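Local coordinates for L-asparaginase I (Vibrio cholerae, PDB 2OCD), which probably hydrolyses L-asparagine to L-aspartate and ammonium in the cytoplasm, working as a homotetramer, at residues Ala66-Ile71 against Ala98-Phe103; Thr209-Gly214 against Tyr312-Asn317. All blocks are in the same frame, centred on the assembly; numbering follows the deposited sequence.

Interaction 1. Residues Ala66-Ile71 against Ala98-Phe103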
ATOM      1  N   ALA B  66      16.172  33.985 -12.060  1.00 15.46           N
ATOM      2  CA  ALA B  66      17.591  34.199 -12.436  1.00 15.57           C
ATOM      3  C   ALA B  66      18.433  32.911 -12.276  1.00 15.80           C
ATOM      4  O   ALA B  66      19.183  32.531 -13.170  1.00 15.63           O
ATOM      5  CB  ALA B  66      18.213  35.369 -11.670  1.00 14.44           C
ATOM      6  N   ASP B  67      18.254  32.208 -11.152  1.00 16.49           N
ATOM      7  CA  ASP B  67      18.963  30.940 -10.921  1.00 15.77           C
ATOM      8  C   ASP B  67      18.557  29.839 -11.922  1.00 15.37           C
ATOM      9  O   ASP B  67      19.384  29.015 -12.325  1.00 16.11           O
ATOM     10  CB  ASP B  67      18.756  30.490  -9.482  1.00 15.60           C
ATOM     11  CG  ASP B  67      19.410  31.439  -8.471  1.00 16.72           C
ATOM     12  OD1 ASP B  67      20.671  31.588  -8.534  1.00 15.60           O
ATOM     13  OD2 ASP B  67      18.672  32.028  -7.621  1.00 13.70           O
ATOM     14  N   TRP B  68      17.289  29.815 -12.310  1.00 14.05           N
ATOM     15  CA  TRP B  68      16.833  28.885 -13.291  1.00 13.14           C
ATOM     16  C   TRP B  68      17.575  29.118 -14.636  1.00 13.74           C
ATOM     17  O   TRP B  68      18.010  28.172 -15.293  1.00 14.04           O
ATOM     18  CB  TRP B  68      15.348  29.108 -13.511  1.00 13.72           C
ATOM     19  CG  TRP B  68      14.451  28.766 -12.349  1.00 12.81           C
ATOM     20  CD1 TRP B  68      14.792  28.054 -11.250  1.00 13.81           C
ATOM     21  CD2 TRP B  68      13.059  29.059 -12.223  1.00 10.87           C
ATOM     22  NE1 TRP B  68      13.703  27.890 -10.427  1.00 13.63           N
ATOM     23  CE2 TRP B  68      12.626  28.518 -10.987  1.00 12.54           C
ATOM     24  CE3 TRP B  68      12.132  29.749 -13.014  1.00 13.61           C
ATOM     25  CZ2 TRP B  68      11.293  28.638 -10.519  1.00 11.54           C
ATOM     26  CZ3 TRP B  68      10.789  29.867 -12.538  1.00 13.27           C
ATOM     27  CH2 TRP B  68      10.401  29.302 -11.316  1.00 12.50           C
ATOM     28  N   GLN B  69      17.695  30.390 -15.042  1.00 13.28           N
ATOM     29  CA  GLN B  69      18.351  30.786 -16.284  1.00 12.28           C
ATOM     30  C   GLN B  69      19.781  30.300 -16.286  1.00 12.09           C
ATOM     31  O   GLN B  69      20.229  29.721 -17.294  1.00 12.02           O
ATOM     32  CB  GLN B  69      18.346  32.321 -16.414  1.00 13.07           C
ATOM     33  CG  GLN B  69      18.659  32.887 -17.789  1.00 12.69           C
ATOM     34  CD  GLN B  69      17.638  32.452 -18.854  1.00 14.77           C
ATOM     35  OE1 GLN B  69      16.405  32.561 -18.666  1.00 17.93           O
ATOM     36  NE2 GLN B  69      18.145  31.935 -19.950  1.00 12.39           N
ATOM     37  N   LEU B  70      20.490  30.552 -15.168  1.00 11.98           N
ATOM     38  CA  LEU B  70      21.867  30.071 -14.927  1.00 11.44           C
ATOM     39  C   LEU B  70      21.947  28.568 -15.186  1.00 12.08           C
ATOM     40  O   LEU B  70      22.780  28.137 -16.002  1.00 13.53           O
ATOM     41  CB  LEU B  70      22.327  30.369 -13.493  1.00 11.26           C
ATOM     42  CG  LEU B  70      22.305  31.856 -13.034  1.00 13.56           C
ATOM     43  CD1 LEU B  70      23.006  32.195 -11.638  1.00  6.61           C
ATOM     44  CD2 LEU B  70      22.834  32.783 -14.178  1.00 10.68           C
ATOM     45  N   ILE B  71      21.054  27.773 -14.563  1.00 10.83           N
ATOM     46  CA  ILE B  71      21.075  26.335 -14.773  1.00 10.43           C
ATOM     47  C   ILE B  71      20.814  25.982 -16.285  1.00 10.94           C
ATOM     48  O   ILE B  71      21.565  25.214 -16.925  1.00  9.64           O
ATOM     49  CB  ILE B  71      20.079  25.620 -13.840  1.00 10.37           C
ATOM     50  CG1 ILE B  71      20.335  25.975 -12.356  1.00 10.77           C
ATOM     51  CG2 ILE B  71      20.191  24.135 -13.994  1.00  9.14           C
ATOM     52  CD1 ILE B  71      19.211  25.498 -11.415  1.00  7.46           C
ATOM     53  N   ALA B  98      12.475  21.898 -11.603  1.00 11.44           N
ATOM     54  CA  ALA B  98      12.405  20.850 -12.639  1.00 11.80           C
ATOM     55  C   ALA B  98      11.313  21.255 -13.612  1.00 12.32           C
ATOM     56  O   ALA B  98      11.413  21.059 -14.829  1.00 13.10           O
ATOM     57  CB  ALA B  98      12.095  19.518 -12.022  1.00 11.26           C
ATOM     58  N   SER B  99      10.282  21.860 -13.044  1.00 12.18           N
ATOM     59  CA  SER B  99       9.194  22.388 -13.786  1.00 12.57           C
ATOM     60  C   SER B  99       9.586  23.513 -14.736  1.00 12.40           C
ATOM     61  O   SER B  99       9.265  23.476 -15.945  1.00 12.48           O
ATOM     62  CB  SER B  99       8.145  22.883 -12.810  1.00 12.81           C
ATOM     63  OG  SER B  99       7.463  21.777 -12.227  1.00 15.28           O
ATOM     64  N   ALA B 100      10.184  24.547 -14.160  1.00 11.86           N
ATOM     65  CA  ALA B 100      10.703  25.701 -14.911  1.00 11.48           C
ATOM     66  C   ALA B 100      11.466  25.261 -16.147  1.00 11.47           C
ATOM     67  O   ALA B 100      11.172  25.728 -17.262  1.00 11.05           O
ATOM     68  CB  ALA B 100      11.619  26.542 -14.026  1.00 10.16           C
ATOM     69  N   LEU B 101      12.445  24.367 -15.928  1.00 11.28           N
ATOM     70  CA  LEU B 101      13.312  23.898 -16.986  1.00 11.37           C
ATOM     71  C   LEU B 101      12.554  23.128 -18.059  1.00 11.95           C
ATOM     72  O   LEU B 101      12.997  23.132 -19.222  1.00 13.16           O
ATOM     73  CB  LEU B 101      14.443  23.011 -16.450  1.00 11.72           C
ATOM     74  CG  LEU B 101      15.421  23.722 -15.480  1.00 13.51           C
ATOM     75  CD1 LEU B 101      16.329  22.736 -14.755  1.00  9.00           C
ATOM     76  CD2 LEU B 101      16.250  24.847 -16.201  1.00 11.45           C
ATOM     77  N   SER B 102      11.465  22.428 -17.693  1.00 11.54           N
ATOM     78  CA  SER B 102      10.715  21.675 -18.684  1.00 10.81           C
ATOM     79  C   SER B 102      10.210  22.631 -19.755  1.00 10.85           C
ATOM     80  O   SER B 102      10.334  22.320 -20.945  1.00  9.56           O
ATOM     81  CB  SER B 102       9.575  20.871 -18.095  1.00 10.61           C
ATOM     82  OG  SER B 102       8.464  21.670 -17.787  1.00  8.59           O
ATOM     83  N   PHE B 103       9.711  23.802 -19.354  1.00 10.92           N
ATOM     84  CA  PHE B 103       9.228  24.785 -20.348  1.00 11.67           C
ATOM     85  C   PHE B 103      10.342  25.556 -21.064  1.00 14.23           C
ATOM     86  O   PHE B 103      10.238  25.798 -22.281  1.00 14.33           O
ATOM     87  CB  PHE B 103       8.201  25.720 -19.743  1.00 10.22           C
ATOM     88  CG  PHE B 103       7.050  24.987 -19.240  1.00 10.29           C
ATOM     89  CD1 PHE B 103       6.164  24.415 -20.136  1.00  7.41           C
ATOM     90  CD2 PHE B 103       6.908  24.735 -17.876  1.00 11.24           C
ATOM     91  CE1 PHE B 103       5.112  23.690 -19.715  1.00  9.44           C
ATOM     92  CE2 PHE B 103       5.846  23.994 -17.423  1.00 11.11           C
ATOM     93  CZ  PHE B 103       4.937  23.445 -18.353  1.00 10.81           C
TER
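Trp68 lays one face of its indole over the methyl group of Ala100, a CH-pi contact in which Ala100 CB stands 3.5 Å from the centroid of the six-membered ring, 17° off the ring normal. Within that ring the methyl is offset toward the rim, over the CD2-CE3 bond, with Trp68 CE3 at 3.4 Å from Ala100 CB. The indole swings out anti to its own carbonyl carbon (chi1 -67°), which carries the plane across to helix 94-104. One turn further on, Ile71 and Leu101 meet at about a right angle, Ile71 CG2 lying 4.2 Å from Leu101 CD1. The other branch of Leu101, CD2, rests against the backbone carbonyl of Trp68. No hydrogen bond links the two segments, whose axes cross at -60° and 10.2 Å. Thr97 and Met104 extend the surface that Trp68 meets on helix 94-104, and Pro220 of the second subunit also packs on the indole, so the tryptophan reaches an intersubunit surface as well. This is apolar helix-to-helix packing in the alpha/beta N-terminal domain of the asparaginase fold, joining helices 65-78 and 94-104, which flank strand 84-88 in the sequence.

Interaction 2. Residues Thr209-Gly214 against Tyr312-Asn317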
ATOM      1  N   THR B 209      12.247  35.183 -16.781  1.00 21.61           N
ATOM      2  CA  THR B 209      12.436  36.276 -15.832  1.00 20.93           C
ATOM      3  C   THR B 209      11.233  36.304 -14.858  1.00 20.49           C
ATOM      4  O   THR B 209      10.142  35.855 -15.241  1.00 20.53           O
ATOM      5  CB  THR B 209      12.396  37.639 -16.522  1.00 21.07           C
ATOM      6  OG1 THR B 209      11.093  37.803 -17.062  1.00 21.68           O
ATOM      7  CG2 THR B 209      13.431  37.790 -17.639  1.00 20.52           C
ATOM      8  N   PRO B 210      11.415  36.899 -13.638  1.00 19.29           N
ATOM      9  CA  PRO B 210      10.414  36.897 -12.579  1.00 18.75           C
ATOM     10  C   PRO B 210       9.162  37.595 -12.996  1.00 17.78           C
ATOM     11  O   PRO B 210       9.233  38.580 -13.695  1.00 18.33           O
ATOM     12  CB  PRO B 210      11.073  37.712 -11.458  1.00 18.67           C
ATOM     13  CG  PRO B 210      12.542  37.664 -11.740  1.00 17.99           C
ATOM     14  CD  PRO B 210      12.616  37.656 -13.228  1.00 19.02           C
ATOM     15  N   GLN B 211       8.028  37.109 -12.535  1.00 16.73           N
ATOM     16  CA  GLN B 211       6.753  37.667 -12.909  1.00 16.00           C
ATOM     17  C   GLN B 211       5.954  37.797 -11.649  1.00 15.23           C
ATOM     18  O   GLN B 211       5.994  36.898 -10.809  1.00 14.84           O
ATOM     19  CB  GLN B 211       5.993  36.750 -13.865  1.00 15.90           C
ATOM     20  CG  GLN B 211       6.724  36.441 -15.158  1.00 17.77           C
ATOM     21  CD  GLN B 211       6.819  37.646 -16.089  1.00 19.09           C
ATOM     22  OE1 GLN B 211       5.943  38.549 -16.066  1.00 19.56           O
ATOM     23  NE2 GLN B 211       7.885  37.686 -16.894  1.00 14.10           N
ATOM     24  N   PRO B 212       5.227  38.919 -11.514  1.00 14.70           N
ATOM     25  CA  PRO B 212       4.390  39.162 -10.365  1.00 14.33           C
ATOM     26  C   PRO B 212       3.103  38.343 -10.474  1.00 14.34           C
ATOM     27  O   PRO B 212       2.085  38.849 -10.902  1.00 14.11           O
ATOM     28  CB  PRO B 212       4.141  40.671 -10.440  1.00 14.46           C
ATOM     29  CG  PRO B 212       4.174  40.968 -11.917  1.00 13.57           C
ATOM     30  CD  PRO B 212       5.190  40.047 -12.471  1.00 14.16           C
ATOM     31  N   ILE B 213       3.188  37.070 -10.089  1.00 14.51           N
ATOM     32  CA  ILE B 213       2.081  36.144 -10.170  1.00 14.30           C
ATOM     33  C   ILE B 213       1.457  36.071  -8.796  1.00 14.21           C
ATOM     34  O   ILE B 213       2.137  35.750  -7.836  1.00 13.85           O
ATOM     35  CB  ILE B 213       2.588  34.755 -10.606  1.00 14.64           C
ATOM     36  CG1 ILE B 213       3.197  34.847 -12.018  1.00 15.39           C
ATOM     37  CG2 ILE B 213       1.463  33.706 -10.596  1.00 14.11           C
ATOM     38  CD1 ILE B 213       4.026  33.635 -12.412  1.00 14.45           C
ATOM     39  N   GLY B 214       0.168  36.375  -8.704  1.00 14.27           N
ATOM     40  CA  GLY B 214      -0.591  36.178  -7.464  1.00 13.99           C
ATOM     41  C   GLY B 214      -1.109  34.762  -7.358  1.00 13.88           C
ATOM     42  O   GLY B 214      -1.333  34.110  -8.366  1.00 14.21           O
ATOM     43  N   TYR B 312       7.307  30.974 -18.070  1.00 14.76           N
ATOM     44  CA  TYR B 312       7.764  30.700 -19.433  1.00 14.68           C
ATOM     45  C   TYR B 312       7.075  31.652 -20.376  1.00 14.90           C
ATOM     46  O   TYR B 312       7.758  32.466 -20.985  1.00 14.67           O
ATOM     47  CB  TYR B 312       7.477  29.261 -19.833  1.00 14.41           C
ATOM     48  CG  TYR B 312       7.547  29.010 -21.300  1.00 14.42           C
ATOM     49  CD1 TYR B 312       8.699  29.249 -21.999  1.00 14.17           C
ATOM     50  CD2 TYR B 312       6.467  28.503 -21.990  1.00 14.47           C
ATOM     51  CE1 TYR B 312       8.781  29.024 -23.369  1.00 14.06           C
ATOM     52  CE2 TYR B 312       6.539  28.269 -23.368  1.00 13.92           C
ATOM     53  CZ  TYR B 312       7.706  28.533 -24.047  1.00 14.09           C
ATOM     54  OH  TYR B 312       7.806  28.290 -25.414  1.00 17.14           O
ATOM     55  N   LEU B 313       5.741  31.580 -20.446  1.00 14.86           N
ATOM     56  CA  LEU B 313       4.964  32.310 -21.451  1.00 15.61           C
ATOM     57  C   LEU B 313       4.944  33.827 -21.264  1.00 17.01           C
ATOM     58  O   LEU B 313       5.074  34.603 -22.239  1.00 17.25           O
ATOM     59  CB  LEU B 313       3.515  31.825 -21.483  1.00 15.23           C
ATOM     60  CG  LEU B 313       3.289  30.406 -22.002  1.00 13.20           C
ATOM     61  CD1 LEU B 313       1.917  29.993 -21.529  1.00 10.10           C
ATOM     62  CD2 LEU B 313       3.435  30.264 -23.566  1.00 10.27           C
ATOM     63  N   LEU B 314       4.776  34.265 -20.025  1.00 17.96           N
ATOM     64  CA  LEU B 314       4.733  35.691 -19.775  1.00 18.85           C
ATOM     65  C   LEU B 314       6.109  36.320 -20.034  1.00 19.63           C
ATOM     66  O   LEU B 314       6.196  37.552 -20.139  1.00 19.58           O
ATOM     67  CB  LEU B 314       4.274  35.976 -18.338  1.00 19.37           C
ATOM     68  CG  LEU B 314       2.786  35.755 -18.051  1.00 18.72           C
ATOM     69  CD1 LEU B 314       2.558  35.525 -16.541  1.00 20.47           C
ATOM     70  CD2 LEU B 314       1.911  36.936 -18.560  1.00 16.12           C
ATOM     71  N   SER B 315       7.171  35.492 -20.116  1.00 19.90           N
ATOM     72  CA  SER B 315       8.576  35.985 -20.312  1.00 20.32           C
ATOM     73  C   SER B 315       8.968  36.060 -21.770  1.00 20.86           C
ATOM     74  O   SER B 315       9.954  36.652 -22.105  1.00 21.40           O
ATOM     75  CB  SER B 315       9.625  35.089 -19.599  1.00 20.25           C
ATOM     76  OG  SER B 315       9.610  35.194 -18.176  1.00 20.18           O
ATOM     77  N   GLN B 316       8.233  35.406 -22.636  1.00 22.72           N
ATOM     78  CA  GLN B 316       8.407  35.612 -24.068  1.00 24.55           C
ATOM     79  C   GLN B 316       7.639  36.858 -24.382  1.00 25.15           C
ATOM     80  O   GLN B 316       6.934  37.379 -23.529  1.00 27.18           O
ATOM     81  CB  GLN B 316       7.905  34.397 -24.860  1.00 24.95           C
ATOM     82  CG  GLN B 316       9.029  33.311 -24.984  1.00 26.50           C
ATOM     83  CD  GLN B 316       9.187  32.491 -23.742  1.00 27.70           C
ATOM     84  OE1 GLN B 316      10.265  32.417 -23.101  1.00 24.11           O
ATOM     85  NE2 GLN B 316       8.084  31.848 -23.376  1.00 31.17           N
ATOM     86  N   ASN B 317       7.751  37.395 -25.564  1.00 25.52           N
ATOM     87  CA  ASN B 317       7.012  38.639 -25.797  1.00 25.89           C
ATOM     88  C   ASN B 317       5.779  38.365 -26.634  1.00 24.59           C
ATOM     89  O   ASN B 317       5.623  38.847 -27.767  1.00 25.48           O
ATOM     90  CB  ASN B 317       7.916  39.783 -26.292  1.00 26.76           C
ATOM     91  CG  ASN B 317       8.688  40.443 -25.120  1.00 30.21           C
ATOM     92  OD1 ASN B 317       9.775  39.973 -24.714  1.00 33.47           O
ATOM     93  ND2 ASN B 317       8.092  41.492 -24.537  1.00 33.01           N
TER
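Ser315 turns its hydroxyl toward Thr209 and Gln211, and OG receives three hydrogen bonds from them. The straighter of the two N-H bonds comes from the backbone: Thr209 N lies 3.0 Å from Ser315 OG, with an N-H...O angle of 163°. Thr209 adds its hydroxyl, OG1 standing 3.2 Å from Ser315 OG; a chi1 of 64° tucks OG1 between the backbone N and the carbonyl carbon, and thereby brings both donors of this one residue to the same oxygen. The third donor is the Gln211 amide, with NE2 at 3.3 Å from Ser315 OG and the oxygen tilted 22° out of the amide plane. Gln211 gets there by folding, its chain bent at chi2 so that the amide turns back toward Thr209, whose carbonyl O takes a weak bond from the same NE2. The bend also lays the amide against the Leu314 side chain, Gln211 CD coming to 3.8 Å from Leu314 CB. At its other end the amide is fixed by Asn236, whose ND2 bonds to Gln211 OE1, while Ser315 OG also bonds to the carbonyl O of His311, one turn back. Gripped at both ends, the Gln211 amide should have little freedom to flip. Beyond it an inverse gamma turn centred on Pro212 leads into strand 213-217, where Ile213 O accepts a bond from Tyr219 OH of the second subunit. The contact is polar surface packing in the C-terminal asparaginase domain, away from the predicted catalytic residues: it fastens the lead-in to a strand at the edge of this chain's parallel sheet to residues 314-315 of the 312-317 segment.

Following the chain from the N terminus, interaction 1 closes first: helix 65-78 leads through strand 84-88 into helix 94-104, a short loop of 26 residues within the N-terminal domain. Interaction 2 opens only later and spans 97 residues, from the approach to strand 213-217 through the parallel sheet of the C-terminal domain to residues 312-317. The two loops therefore follow in series, without nesting or crossing. Their centres are nevertheless only about 13 Å apart, and the segments touch where Phe103 CB of interaction 1 packs 3.6 Å from Tyr312 CB of interaction 2. Through this contact helix 94-104 of the N-terminal domain packs on helix 303-315 of the C-terminal one.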